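Local coordinates for protein endo-pectate lyase (Erwinia chrysanthemi, PDB 3B90) that probably depolymerises pectate and methylated pectins from within the polymer by calcium-dependent elimination, this chain being its catalytic domain, at residues A7-R12 against I36-A41; N45-A50 against I70-C75; N95-Y100 against T126-K131; C136-N141 against V197-G202; V165-G170 against C191-G196. One frame throughout, in Å; residues are numbered along the deposited sequence.

How the interactions relate
From the N terminus, interaction 1 pairs strand 7-10 with strand 36-39, closing the first loop. The chain runs on directly into strand 42-48, so interaction 2 follows in series, and Ile36 packs on Leu46 between them. Strand 63-71 of interaction 2 pairs in turn with strand 92-95, which leads into interaction 3; the two share one calcium ion, bound by Asp73 and Ile74 of one and Asn95 and Tyr100 of the other. Interaction 4 closes the longest loop, 136-141 to 197-202, and interaction 5 is nested inside it, joined to it where Asn166 ND2 meets Cys136 O. Interactions 1, 2, 3 and 5 join neighbouring coils of the beta helix; interaction 4 joins two surface loops beside interaction 5.

Interaction 1 (A7-R12 against I36-A41); sequences ATFENR and IILKNA
Phe9 and Leu38 meet on the buried side of the parallel strands 7-10 and 36-39. The methyl CD2 of Leu38 comes to the edge of the Phe9 ring, near its plane, 3.7 Å from CD1. With CG anti to the carbonyl carbon (chi1 -57°), the Phe9 ring leans back along its own strand, which brings CD1 to 3.9 Å from CG2 of Ile36. At the other end of this side, CB of Ala41 packs against CB of Phe9 at 4.0 Å.

The opposite side is more polar. Thr8 crosses Ile37 at a slant, its OG1 3.6 Å from Ile37 CB, and Ile37 in turn lies near the zinc-binding residues His58 and Asp60. Glu10 reaches outward as an extended chain and touches Lys39 through methylene groups, CG to CB at 3.8 Å; the charges stay apart, with OE1 of Glu10 5.2 Å from NZ of Lys39. Further along, past Glu10 and Lys39, ND2 of Asn40 donates to OD1 of Asn11 at 3.2 Å, arriving in the carbonyl plane although the two amides are turned 72° against each other.

Between the two sides runs the parallel backbone pairing, in which Phe9 N donates to Ile37 O at 2.8 Å and Phe9 O receives Lys39 N. In-register stacking of neighbouring rungs, with an apolar row inside, is the hallmark of the right-handed parallel beta helix, here near its N-terminal end.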
# COMPACT_ATOMS: atom_id res chain seq x y z
N ALA A 7 11.71 15.38 -4.01
CA ALA A 7 12.76 15.05 -3.05
C ALA A 7 13.11 13.57 -3.00
O ALA A 7 12.25 12.71 -3.12
CB ALA A 7 12.37 15.55 -1.66
N THR A 8 14.41 13.29 -2.85
CA THR A 8 14.92 11.93 -2.74
C THR A 8 15.73 11.87 -1.44
O THR A 8 16.68 12.64 -1.28
CB THR A 8 15.85 11.55 -3.93
OG1 THR A 8 15.09 11.43 -5.14
CG2 THR A 8 16.57 10.22 -3.66
N PHE A 9 15.34 11.01 -0.50
CA PHE A 9 16.08 10.87 0.76
C PHE A 9 16.85 9.56 0.70
O PHE A 9 16.31 8.55 0.24
CB PHE A 9 15.14 10.90 1.98
CG PHE A 9 14.29 12.15 2.07
CD1 PHE A 9 12.93 12.06 2.33
CD2 PHE A 9 14.85 13.41 1.85
CE1 PHE A 9 12.14 13.20 2.37
CE2 PHE A 9 14.07 14.55 1.89
CZ PHE A 9 12.71 14.45 2.15
N GLU A 10 18.09 9.58 1.18
CA GLU A 10 18.96 8.40 1.16
C GLU A 10 19.85 8.28 2.40
O GLU A 10 20.45 9.27 2.84
CB GLU A 10 19.82 8.42 -0.11
CG GLU A 10 20.62 7.16 -0.38
CD GLU A 10 21.09 7.05 -1.83
OE1 GLU A 10 21.35 5.92 -2.28
OE2 GLU A 10 21.18 8.07 -2.53
N ASN A 11 19.89 7.08 2.97
CA ASN A 11 20.70 6.78 4.16
C ASN A 11 20.51 7.74 5.34
O ASN A 11 21.48 8.19 5.96
CB ASN A 11 22.18 6.70 3.77
CG ASN A 11 22.44 5.67 2.69
OD1 ASN A 11 21.85 4.60 2.69
ND2 ASN A 11 23.31 6.01 1.75
N ARG A 12 19.25 8.05 5.64
CA ARG A 12 18.93 8.95 6.73
C ARG A 12 17.45 9.04 7.02
O ARG A 12 16.62 8.60 6.22
CB ARG A 12 19.42 10.36 6.41
CG ARG A 12 18.73 11.01 5.22
CD ARG A 12 19.03 12.49 5.17
NE ARG A 12 18.50 13.09 3.96
CZ ARG A 12 18.06 14.34 3.89
NH1 ARG A 12 18.09 15.12 4.95
NH2 ARG A 12 17.55 14.79 2.75
N ILE A 36 7.99 11.79 -3.08
CA ILE A 36 9.23 11.50 -2.36
C ILE A 36 9.75 10.13 -2.79
O ILE A 36 8.97 9.19 -3.00
CB ILE A 36 9.03 11.45 -0.80
CG1 ILE A 36 8.87 12.86 -0.20
CG2 ILE A 36 10.21 10.76 -0.11
CD1 ILE A 36 7.48 13.41 -0.28
N ILE A 37 11.06 10.03 -2.91
CA ILE A 37 11.70 8.78 -3.26
C ILE A 37 12.59 8.45 -2.09
O ILE A 37 13.35 9.31 -1.62
CB ILE A 37 12.55 8.90 -4.54
CG1 ILE A 37 11.69 9.44 -5.69
CG2 ILE A 37 13.13 7.54 -4.90
CD1 ILE A 37 12.47 9.66 -6.98
N LEU A 38 12.47 7.23 -1.59
CA LEU A 38 13.28 6.81 -0.46
C LEU A 38 14.28 5.74 -0.85
O LEU A 38 14.00 4.86 -1.67
CB LEU A 38 12.39 6.31 0.68
CG LEU A 38 11.47 7.37 1.31
CD1 LEU A 38 10.56 6.73 2.33
CD2 LEU A 38 12.30 8.46 1.95
N LYS A 39 15.46 5.83 -0.26
CA LYS A 39 16.52 4.88 -0.53
C LYS A 39 17.24 4.60 0.78
O LYS A 39 18.14 5.34 1.17
CB LYS A 39 17.50 5.42 -1.58
CG LYS A 39 16.87 5.65 -2.94
CD LYS A 39 17.93 5.78 -4.02
CE LYS A 39 17.30 6.00 -5.38
NZ LYS A 39 18.32 6.23 -6.44
N ASN A 40 16.80 3.54 1.47
CA ASN A 40 17.38 3.15 2.75
C ASN A 40 17.20 4.33 3.70
O ASN A 40 18.10 4.68 4.47
CB ASN A 40 18.86 2.81 2.57
CG ASN A 40 19.38 1.88 3.62
OD1 ASN A 40 18.96 0.71 3.69
ND2 ASN A 40 20.29 2.37 4.46
N ALA A 41 16.02 4.94 3.64
CA ALA A 41 15.71 6.10 4.45
C ALA A 41 14.33 6.05 5.11
O ALA A 41 13.53 5.14 4.89
CB ALA A 41 15.83 7.35 3.60

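Interaction 2 (N45-A50 against I70-C75); sequences NLRISA and IWEDIC. With CA (calcium ion), chain C.
Ile48 N donates to Ile70 O at 2.9 Å, and Ile70 N donates to Leu46 O at the same length, so Ile70 is held on both sides of its backbone by strand 42-48. Glu72 N returns a bond to Ile48 O, and the parallel pairing carries on to the point where the strands give way to loop.

On the buried side Ile48 lies alongside Trp71, pointing the same way. Its CG1 is anti to the carbonyl carbon (chi1 -54°), and the chain runs on extended from there (chi2 167°) to put CD1 over one face of the indole, 3.8 Å from the centroid of the Trp71 five-membered ring, a CH-pi contact. On the other side CG of Arg47 rests on CB of Ile70 at 3.6 Å. Past that methylene the arginine bends, and its guanidinium stands perpendicular to the carboxylate of Glu72. NH2 of Arg47 is 4.1 Å from OE1 of Glu72, too far and too far out of plane for a salt bridge, and a weakly bound water lies between them. The other oxygen, OE2, takes a weak bond from Ala50 N.

Ala50 also packs on Asp73, CB to CB at 3.9 Å. From there Asp73 OD1 binds the calcium ion at 2.5 Å and Ile74 O at 2.3 Å; Asn95 OD1, Tyr100 O and two waters complete the site. The Asp73 carboxylate probably offsets part of the ion's charge, while Ile74 O contributes as a neutral dipole.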
# COMPACT_ATOMS: atom_id res chain seq x y z
N ASN A 45 6.11 12.52 9.73
CA ASN A 45 5.29 13.70 9.98
C ASN A 45 5.16 14.55 8.73
O ASN A 45 5.72 15.65 8.64
CB ASN A 45 5.85 14.51 11.15
CG ASN A 45 6.15 13.65 12.36
OD1 ASN A 45 7.21 13.77 12.98
ND2 ASN A 45 5.24 12.74 12.68
N LEU A 46 4.43 14.03 7.76
CA LEU A 46 4.23 14.70 6.49
C LEU A 46 2.80 14.56 6.00
O LEU A 46 2.18 13.51 6.15
CB LEU A 46 5.18 14.12 5.44
CG LEU A 46 5.08 14.59 3.99
CD1 LEU A 46 5.64 16.00 3.85
CD2 LEU A 46 5.85 13.63 3.11
N ARG A 47 2.27 15.65 5.46
CA ARG A 47 0.93 15.62 4.92
C ARG A 47 0.99 15.90 3.42
O ARG A 47 1.87 16.62 2.94
CB ARG A 47 0.02 16.61 5.65
CG ARG A 47 -0.50 16.04 6.98
CD ARG A 47 -0.84 17.11 8.02
NE ARG A 47 -1.80 18.10 7.53
CZ ARG A 47 -2.85 18.52 8.23
NH1 ARG A 47 -3.10 18.03 9.43
NH2 ARG A 47 -3.63 19.48 7.73
N ILE A 48 0.13 15.21 2.68
CA ILE A 48 0.08 15.36 1.24
C ILE A 48 -1.32 15.84 0.92
O ILE A 48 -2.30 15.23 1.36
CB ILE A 48 0.37 14.03 0.55
CG1 ILE A 48 1.72 13.49 1.06
CG2 ILE A 48 0.41 14.23 -0.96
CD1 ILE A 48 2.00 12.06 0.70
N SER A 49 -1.41 16.94 0.19
CA SER A 49 -2.70 17.54 -0.17
C SER A 49 -3.63 16.65 -0.99
O SER A 49 -3.20 15.70 -1.66
CB SER A 49 -2.50 18.87 -0.87
OG SER A 49 -1.79 18.71 -2.08
N ALA A 50 -4.92 16.99 -0.95
CA ALA A 50 -5.96 16.26 -1.66
C ALA A 50 -5.83 16.26 -3.18
O ALA A 50 -6.09 15.25 -3.83
CB ALA A 50 -7.33 16.79 -1.25
N ILE A 70 0.12 11.47 6.23
CA ILE A 70 -1.29 11.60 5.94
C ILE A 70 -1.52 11.91 4.47
O ILE A 70 -0.92 12.84 3.92
CB ILE A 70 -1.96 12.70 6.80
CG1 ILE A 70 -1.89 12.34 8.28
CG2 ILE A 70 -3.41 12.88 6.39
CD1 ILE A 70 -2.60 13.33 9.20
N TRP A 71 -2.36 11.09 3.83
CA TRP A 71 -2.74 11.26 2.44
C TRP A 71 -4.19 11.75 2.44
O TRP A 71 -5.11 10.97 2.72
CB TRP A 71 -2.67 9.92 1.68
CG TRP A 71 -1.29 9.40 1.43
CD1 TRP A 71 -0.55 9.53 0.28
CD2 TRP A 71 -0.49 8.62 2.33
NE1 TRP A 71 0.65 8.87 0.41
CE2 TRP A 71 0.71 8.30 1.66
CE3 TRP A 71 -0.68 8.15 3.64
CZ2 TRP A 71 1.73 7.54 2.25
CZ3 TRP A 71 0.33 7.38 4.22
CH2 TRP A 71 1.51 7.09 3.53
N GLU A 72 -4.38 13.03 2.15
CA GLU A 72 -5.72 13.64 2.13
C GLU A 72 -6.66 13.07 1.07
O GLU A 72 -7.87 13.11 1.23
CB GLU A 72 -5.60 15.16 2.01
CG GLU A 72 -5.29 15.83 3.35
CD GLU A 72 -4.75 17.24 3.23
OE1 GLU A 72 -3.99 17.65 4.13
OE2 GLU A 72 -5.07 17.94 2.25
N ASP A 73 -6.09 12.55 -0.01
CA ASP A 73 -6.84 11.93 -1.10
C ASP A 73 -5.81 11.24 -1.98
O ASP A 73 -5.17 11.88 -2.82
CB ASP A 73 -7.63 12.97 -1.92
CG ASP A 73 -8.67 12.33 -2.84
OD1 ASP A 73 -8.65 11.10 -3.04
OD2 ASP A 73 -9.53 13.07 -3.37
N ILE A 74 -5.63 9.94 -1.76
CA ILE A 74 -4.67 9.17 -2.55
C ILE A 74 -4.93 9.39 -4.04
O ILE A 74 -6.09 9.33 -4.48
CB ILE A 74 -4.79 7.65 -2.28
CG1 ILE A 74 -4.46 7.34 -0.82
CG2 ILE A 74 -3.89 6.87 -3.24
CD1 ILE A 74 -4.55 5.87 -0.48
N CYS A 75 -3.88 9.70 -4.79
CA CYS A 75 -4.03 9.91 -6.23
C CYS A 75 -3.91 8.58 -6.96
O CYS A 75 -4.91 7.93 -7.22
CB CYS A 75 -3.00 10.92 -6.74
SG CYS A 75 -3.06 11.22 -8.54
CA CA C . -8.36 9.38 -4.84
O HOH W 1 -2.90 20.78 4.75
O HOH W 2 -2.97 13.05 -0.98
O HOH W 3 -7.48 7.40 -6.17
O HOH W 4 -10.44 9.00 -5.53

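Interaction 3 (N95-Y100 against T126-K131); sequences NAKDGY and TGEHGK. With CA (calcium ion), chain C.
The imidazole of His129 carries CB of Asn95 over one face, 3.6 Å from the ring centroid and 20° off the normal. Water 5 sits by its ND1, while NE2 makes weak bonds to Thr126 O and to Ala93 O. That same water accepts from ND2 of Asn95 at 2.8 Å, so it bridges the asparagine amide and the imidazole.

The opposite end of the Asn95 amide belongs to the metal: OD1 binds the calcium ion at 2.2 Å. CG stands anti to the backbone N (chi1 -154°), which swings the amide over toward the ion and leaves CB on the histidine. Around the backbone, Glu128 N donates to Asn95 O at 2.7 Å from well above the carbonyl plane, and CA of Gly127 comes within 3.1 Å of the same oxygen.

Glu128 folds back at chi2 (77°) to bring its carboxylate to the other segment. There OE1 accepts the N-H of Lys97 at 3.0 Å on its anti lone pair, and CG of Lys97 lies 3.2 Å from it. This bond holds the start of the type II turn from Ala96 to Gly99, which curls round to let Tyr100 O bind the calcium ion at 2.3 Å.

Asp73 and Ile74 supply the remaining protein ligands. With its oxygen on calcium, the Asn95 amide is probably polarised, which would make its NH2 a stronger donor to water 5.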
# COMPACT_ATOMS: atom_id res chain seq x y z
N ASN A 95 -9.11 8.29 0.88
CA ASN A 95 -9.42 8.17 -0.54
C ASN A 95 -10.95 8.22 -0.62
O ASN A 95 -11.64 7.96 0.36
CB ASN A 95 -8.88 6.85 -1.09
CG ASN A 95 -8.60 6.91 -2.58
OD1 ASN A 95 -8.84 7.92 -3.24
ND2 ASN A 95 -8.07 5.81 -3.13
N ALA A 96 -11.49 8.58 -1.79
CA ALA A 96 -12.94 8.66 -1.92
C ALA A 96 -13.50 8.48 -3.32
O ALA A 96 -12.82 8.71 -4.32
CB ALA A 96 -13.42 9.99 -1.35
N LYS A 97 -14.76 8.04 -3.37
CA LYS A 97 -15.48 7.86 -4.62
C LYS A 97 -15.69 9.31 -5.07
O LYS A 97 -16.07 10.15 -4.26
CB LYS A 97 -16.84 7.20 -4.35
CG LYS A 97 -17.69 7.96 -3.33
CD LYS A 97 -18.94 7.21 -2.91
CE LYS A 97 -19.72 8.00 -1.86
NZ LYS A 97 -20.76 7.17 -1.21
N ASP A 98 -15.43 9.61 -6.34
CA ASP A 98 -15.57 10.98 -6.84
C ASP A 98 -14.44 11.90 -6.38
O ASP A 98 -14.55 13.13 -6.47
CB ASP A 98 -16.92 11.58 -6.45
CG ASP A 98 -17.93 11.51 -7.56
OD1 ASP A 98 -18.20 12.56 -8.18
OD2 ASP A 98 -18.46 10.40 -7.82
N GLY A 99 -13.34 11.32 -5.90
CA GLY A 99 -12.21 12.12 -5.46
C GLY A 99 -11.22 12.32 -6.60
O GLY A 99 -11.59 12.23 -7.78
N TYR A 100 -9.97 12.61 -6.25
CA TYR A 100 -8.91 12.82 -7.23
C TYR A 100 -8.24 11.51 -7.60
O TYR A 100 -7.96 10.69 -6.72
CB TYR A 100 -7.89 13.84 -6.71
CG TYR A 100 -8.37 15.26 -6.83
CD1 TYR A 100 -8.81 15.97 -5.71
CD2 TYR A 100 -8.48 15.87 -8.08
CE1 TYR A 100 -9.36 17.24 -5.84
CE2 TYR A 100 -9.03 17.13 -8.21
CZ TYR A 100 -9.47 17.82 -7.09
OH TYR A 100 -10.06 19.05 -7.24
N THR A 126 -9.24 5.89 5.69
CA THR A 126 -10.51 6.59 5.79
C THR A 126 -11.08 6.81 4.38
O THR A 126 -10.34 6.83 3.40
CB THR A 126 -10.36 7.96 6.49
OG1 THR A 126 -9.43 8.77 5.77
CG2 THR A 126 -9.86 7.78 7.92
N GLY A 127 -12.40 6.98 4.29
CA GLY A 127 -13.04 7.17 3.01
C GLY A 127 -13.30 5.86 2.28
O GLY A 127 -13.49 4.82 2.91
N GLU A 128 -13.32 5.92 0.95
CA GLU A 128 -13.56 4.75 0.12
C GLU A 128 -12.26 4.25 -0.49
O GLU A 128 -11.53 5.03 -1.10
CB GLU A 128 -14.56 5.08 -1.00
CG GLU A 128 -15.99 5.36 -0.54
CD GLU A 128 -16.16 6.74 0.06
OE1 GLU A 128 -15.92 7.74 -0.65
OE2 GLU A 128 -16.53 6.84 1.24
N HIS A 129 -11.98 2.95 -0.35
CA HIS A 129 -10.73 2.38 -0.88
C HIS A 129 -10.87 1.13 -1.74
O HIS A 129 -11.89 0.43 -1.71
CB HIS A 129 -9.76 2.06 0.25
CG HIS A 129 -9.11 3.25 0.87
ND1 HIS A 129 -7.87 3.72 0.46
CD2 HIS A 129 -9.49 4.05 1.90
CE1 HIS A 129 -7.52 4.74 1.22
NE2 HIS A 129 -8.48 4.96 2.10
N GLY A 130 -9.80 0.84 -2.47
CA GLY A 130 -9.75 -0.33 -3.33
C GLY A 130 -9.11 -1.47 -2.55
O GLY A 130 -9.82 -2.32 -2.00
N LYS A 131 -7.78 -1.48 -2.48
CA LYS A 131 -7.04 -2.51 -1.75
C LYS A 131 -5.95 -1.88 -0.91
O LYS A 131 -5.33 -0.91 -1.33
CB LYS A 131 -6.32 -3.48 -2.71
CG LYS A 131 -7.20 -4.35 -3.56
CD LYS A 131 -6.33 -5.39 -4.25
CE LYS A 131 -7.06 -6.09 -5.36
NZ LYS A 131 -7.39 -5.14 -6.45
CA CA C . -8.36 9.38 -4.84
O HOH W 5 -7.37 3.27 -2.26
O HOH W 3 -7.48 7.40 -6.17
O HOH W 4 -10.44 9.00 -5.53

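Interaction 4 (C136-N141 against V197-G202); sequences CGDCSN and VVKGQG
Val197 N donates to Gly137 O at 2.8 Å in an almost straight bond, 171° at the hydrogen, and this is the tight end of the contact. CA of Asp138 adds a CA-H...O contact to Val197 O at 3.4 Å, and the side-chain amide of Asn142, the next residue of the first loop, bonds Val197 O of the other loop and Cys136 O of its own. A second bond, Lys199 N to Cys139 O at 2.9 Å, is less regular, since the N-H comes from 45° above the carbonyl plane.

Lys199 still packs closely here: CG starts anti to its backbone N, but the chain bends at each later torsion and lies over the Asp138 carbonyl, CE 3.1 Å from Asp138 O. The looser, solvent side begins at the charged ends, where NZ of Lys199 remains 5.3 Å from OD1 of Asp138, and continues along the exposed rim of Ser140 and Asn141. There CG1 of Val198 touches Asn141 N at 3.8 Å.

Each loop has its own stiffening, a Cys136-Cys139 disulfide in one and a type II turn from Val198 to Gln201 in the other. Surface loops like these, emerging after strands 131-135 and 191-195, are typical of the long excursions that decorate a parallel beta helix.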
# COMPACT_ATOMS: atom_id res chain seq x y z
N CYS A 136 2.16 -6.92 -7.12
CA CYS A 136 1.98 -6.70 -8.55
C CYS A 136 1.65 -7.98 -9.32
O CYS A 136 2.43 -8.92 -9.35
CB CYS A 136 3.22 -6.04 -9.12
SG CYS A 136 3.00 -5.45 -10.81
N GLY A 137 0.46 -8.00 -9.92
CA GLY A 137 0.01 -9.17 -10.66
C GLY A 137 0.56 -9.40 -12.06
O GLY A 137 0.79 -10.54 -12.45
N ASP A 138 0.80 -8.32 -12.81
CA ASP A 138 1.29 -8.47 -14.18
C ASP A 138 2.51 -7.63 -14.55
O ASP A 138 2.72 -7.30 -15.73
CB ASP A 138 0.15 -8.24 -15.19
CG ASP A 138 -0.45 -6.83 -15.11
OD1 ASP A 138 -1.23 -6.47 -16.02
OD2 ASP A 138 -0.16 -6.08 -14.15
N CYS A 139 3.34 -7.31 -13.56
CA CYS A 139 4.56 -6.52 -13.76
C CYS A 139 5.51 -7.08 -14.82
O CYS A 139 5.46 -8.26 -15.14
CB CYS A 139 5.35 -6.43 -12.45
SG CYS A 139 4.91 -5.05 -11.36
N SER A 140 6.36 -6.21 -15.36
CA SER A 140 7.37 -6.66 -16.32
C SER A 140 8.36 -7.35 -15.38
O SER A 140 8.56 -6.89 -14.25
CB SER A 140 8.05 -5.47 -17.01
OG SER A 140 7.12 -4.64 -17.68
N ASN A 141 8.95 -8.46 -15.81
CA ASN A 141 9.89 -9.19 -14.95
C ASN A 141 9.23 -9.56 -13.62
O ASN A 141 9.84 -9.44 -12.56
CB ASN A 141 11.15 -8.35 -14.66
CG ASN A 141 11.99 -8.09 -15.89
OD1 ASN A 141 12.04 -8.90 -16.81
ND2 ASN A 141 12.65 -6.94 -15.91
N VAL A 197 1.59 -13.13 -13.30
CA VAL A 197 2.20 -13.41 -14.59
C VAL A 197 3.19 -12.31 -14.96
O VAL A 197 3.18 -11.23 -14.37
CB VAL A 197 1.14 -13.48 -15.73
CG1 VAL A 197 0.11 -14.57 -15.46
CG2 VAL A 197 0.47 -12.14 -15.92
N VAL A 198 4.07 -12.62 -15.92
CA VAL A 198 5.05 -11.67 -16.42
C VAL A 198 4.29 -10.90 -17.51
O VAL A 198 3.53 -11.51 -18.27
CB VAL A 198 6.26 -12.40 -17.06
CG1 VAL A 198 7.29 -11.38 -17.53
CG2 VAL A 198 6.90 -13.38 -16.07
N LYS A 199 4.48 -9.58 -17.57
CA LYS A 199 3.78 -8.74 -18.55
C LYS A 199 3.94 -9.22 -19.99
O LYS A 199 5.05 -9.35 -20.49
CB LYS A 199 4.24 -7.28 -18.44
CG LYS A 199 3.55 -6.33 -19.42
CD LYS A 199 2.14 -5.95 -18.99
CE LYS A 199 2.15 -5.07 -17.75
NZ LYS A 199 3.04 -3.89 -17.95
N GLY A 200 2.80 -9.46 -20.64
CA GLY A 200 2.80 -9.91 -22.02
C GLY A 200 2.99 -11.40 -22.25
O GLY A 200 3.05 -11.84 -23.40
N GLN A 201 3.07 -12.18 -21.17
CA GLN A 201 3.27 -13.64 -21.27
C GLN A 201 2.04 -14.42 -20.83
O GLN A 201 2.09 -15.64 -20.68
CB GLN A 201 4.46 -14.08 -20.41
CG GLN A 201 5.76 -13.32 -20.66
CD GLN A 201 6.28 -13.46 -22.08
OE1 GLN A 201 6.42 -12.47 -22.80
NE2 GLN A 201 6.57 -14.69 -22.48
N GLY A 202 0.93 -13.70 -20.64
CA GLY A 202 -0.31 -14.32 -20.21
C GLY A 202 -1.13 -13.35 -19.38
O GLY A 202 -0.78 -12.17 -19.27

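Interaction 5 (V165-G170 against C191-G196); sequences VNRNYG and CEEFKG
Strand 158-166 runs parallel to strand 191-195 here: Val165 N donates to Glu192 O, Val165 O takes Phe194 N at 2.6 Å, and Phe194 O takes Arg167 N at 2.8 Å. Just beyond, segment 165-170 winds into a short 3-10 turn at 167-169.

Arg167 and Glu193 cross at about a right angle. NH1 of Arg167 reaches OE2 of Glu193 at 2.8 Å, a salt bridge with the oxygen at the edge of the guanidinium, although the carboxylate plane stands perpendicular to it. A bend at chi3 (76°) of Arg167 brings that N-H round. The other carboxylate oxygen of Glu193 is bonded to Thr213 OG1, and the guanidinium makes a cation-pi contact with Tyr207. On the same face of the sheet, CG2 of Val165 meets CG of Glu193 at 3.6 Å.

Asn168 handles Gly196 with both ends of its amide. OD1 accepts Gly196 N at 2.8 Å, and ND2 donates to Gly196 O, also at 2.8 Å, which fixes the rotation of the amide. The Tyr169 ring and the Asn166 amide also pack close against the Gly196 backbone, with CE1 of Tyr169 3.4 Å from Gly196 C.

Strand 158-166 has strand 131-135 on its other flank, and strand 205-209 pairs antiparallel with 191-195. Cys191 is also tied by disulfide to Cys216, anchoring the strand to 216-218 near the C-terminal end of the beta helix.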
# COMPACT_ATOMS: atom_id res chain seq x y z
N VAL A 165 -2.38 -11.80 -2.88
CA VAL A 165 -1.15 -12.57 -3.05
C VAL A 165 -1.10 -13.43 -4.32
O VAL A 165 -2.12 -13.96 -4.77
CB VAL A 165 -0.87 -13.49 -1.82
CG1 VAL A 165 -0.47 -12.67 -0.63
CG2 VAL A 165 -2.09 -14.34 -1.50
N ASN A 166 0.09 -13.55 -4.91
CA ASN A 166 0.29 -14.38 -6.09
C ASN A 166 0.75 -15.75 -5.57
O ASN A 166 1.91 -15.93 -5.18
CB ASN A 166 1.37 -13.81 -7.01
CG ASN A 166 0.96 -12.50 -7.66
OD1 ASN A 166 -0.22 -12.27 -7.94
ND2 ASN A 166 1.94 -11.64 -7.92
N ARG A 167 -0.18 -16.70 -5.55
CA ARG A 167 0.06 -18.06 -5.08
C ARG A 167 1.18 -18.79 -5.82
O ARG A 167 1.99 -19.49 -5.21
CB ARG A 167 -1.23 -18.86 -5.17
CG ARG A 167 -1.13 -20.28 -4.66
CD ARG A 167 -2.51 -20.86 -4.38
NE ARG A 167 -3.24 -21.24 -5.58
CZ ARG A 167 -4.57 -21.28 -5.67
NH1 ARG A 167 -5.33 -20.93 -4.65
NH2 ARG A 167 -5.13 -21.79 -6.76
N ASN A 168 1.21 -18.63 -7.14
CA ASN A 168 2.23 -19.28 -7.97
C ASN A 168 3.64 -18.71 -7.79
O ASN A 168 4.61 -19.31 -8.25
CB ASN A 168 1.84 -19.20 -9.45
CG ASN A 168 1.76 -17.77 -9.95
OD1 ASN A 168 1.27 -16.88 -9.26
ND2 ASN A 168 2.25 -17.55 -11.18
N TYR A 169 3.77 -17.56 -7.12
CA TYR A 169 5.08 -16.93 -6.90
C TYR A 169 5.58 -17.06 -5.47
O TYR A 169 6.64 -16.52 -5.12
CB TYR A 169 5.05 -15.45 -7.30
CG TYR A 169 5.01 -15.20 -8.79
CD1 TYR A 169 4.33 -14.11 -9.31
CD2 TYR A 169 5.65 -16.07 -9.68
CE1 TYR A 169 4.27 -13.89 -10.70
CE2 TYR A 169 5.60 -15.85 -11.06
CZ TYR A 169 4.91 -14.76 -11.56
OH TYR A 169 4.86 -14.54 -12.92
N GLY A 170 4.82 -17.75 -4.63
CA GLY A 170 5.20 -17.93 -3.25
C GLY A 170 4.95 -16.74 -2.33
O GLY A 170 5.56 -16.66 -1.26
N CYS A 191 -7.68 -11.56 2.70
CA CYS A 191 -6.58 -12.05 1.88
C CYS A 191 -7.12 -12.87 0.72
O CYS A 191 -7.84 -13.84 0.93
CB CYS A 191 -5.64 -12.91 2.74
SG CYS A 191 -4.10 -13.41 1.91
N GLU A 192 -6.81 -12.44 -0.50
CA GLU A 192 -7.24 -13.13 -1.71
C GLU A 192 -6.04 -13.65 -2.48
O GLU A 192 -5.01 -12.98 -2.58
CB GLU A 192 -8.07 -12.21 -2.61
CG GLU A 192 -9.40 -11.77 -2.00
CD GLU A 192 -10.27 -11.00 -2.97
OE1 GLU A 192 -9.81 -9.94 -3.47
OE2 GLU A 192 -11.40 -11.45 -3.25
N GLU A 193 -6.17 -14.86 -3.01
CA GLU A 193 -5.10 -15.49 -3.76
C GLU A 193 -5.25 -15.37 -5.27
O GLU A 193 -6.33 -15.59 -5.82
CB GLU A 193 -4.97 -16.96 -3.37
CG GLU A 193 -4.24 -17.18 -2.05
CD GLU A 193 -4.23 -18.62 -1.61
OE1 GLU A 193 -3.97 -18.87 -0.43
OE2 GLU A 193 -4.49 -19.51 -2.44
N PHE A 194 -4.15 -15.03 -5.93
CA PHE A 194 -4.16 -14.87 -7.38
C PHE A 194 -3.02 -15.63 -8.04
O PHE A 194 -2.18 -16.23 -7.38
CB PHE A 194 -3.99 -13.40 -7.77
CG PHE A 194 -5.07 -12.49 -7.27
CD1 PHE A 194 -6.03 -12.01 -8.14
CD2 PHE A 194 -5.08 -12.04 -5.95
CE1 PHE A 194 -6.98 -11.07 -7.72
CE2 PHE A 194 -6.02 -11.10 -5.53
CZ PHE A 194 -6.97 -10.61 -6.41
N LYS A 195 -3.00 -15.55 -9.36
CA LYS A 195 -1.96 -16.15 -10.17
C LYS A 195 -1.28 -14.97 -10.85
O LYS A 195 -1.92 -14.23 -11.60
CB LYS A 195 -2.55 -17.07 -11.23
CG LYS A 195 -1.57 -17.47 -12.32
CD LYS A 195 -2.25 -18.34 -13.36
CE LYS A 195 -1.48 -18.37 -14.66
NZ LYS A 195 -1.43 -17.03 -15.28
N GLY A 196 -0.02 -14.73 -10.49
CA GLY A 196 0.70 -13.64 -11.11
C GLY A 196 1.30 -14.09 -12.42
O GLY A 196 1.49 -15.28 -12.65
O HOH W 6 -1.85 -11.85 -10.04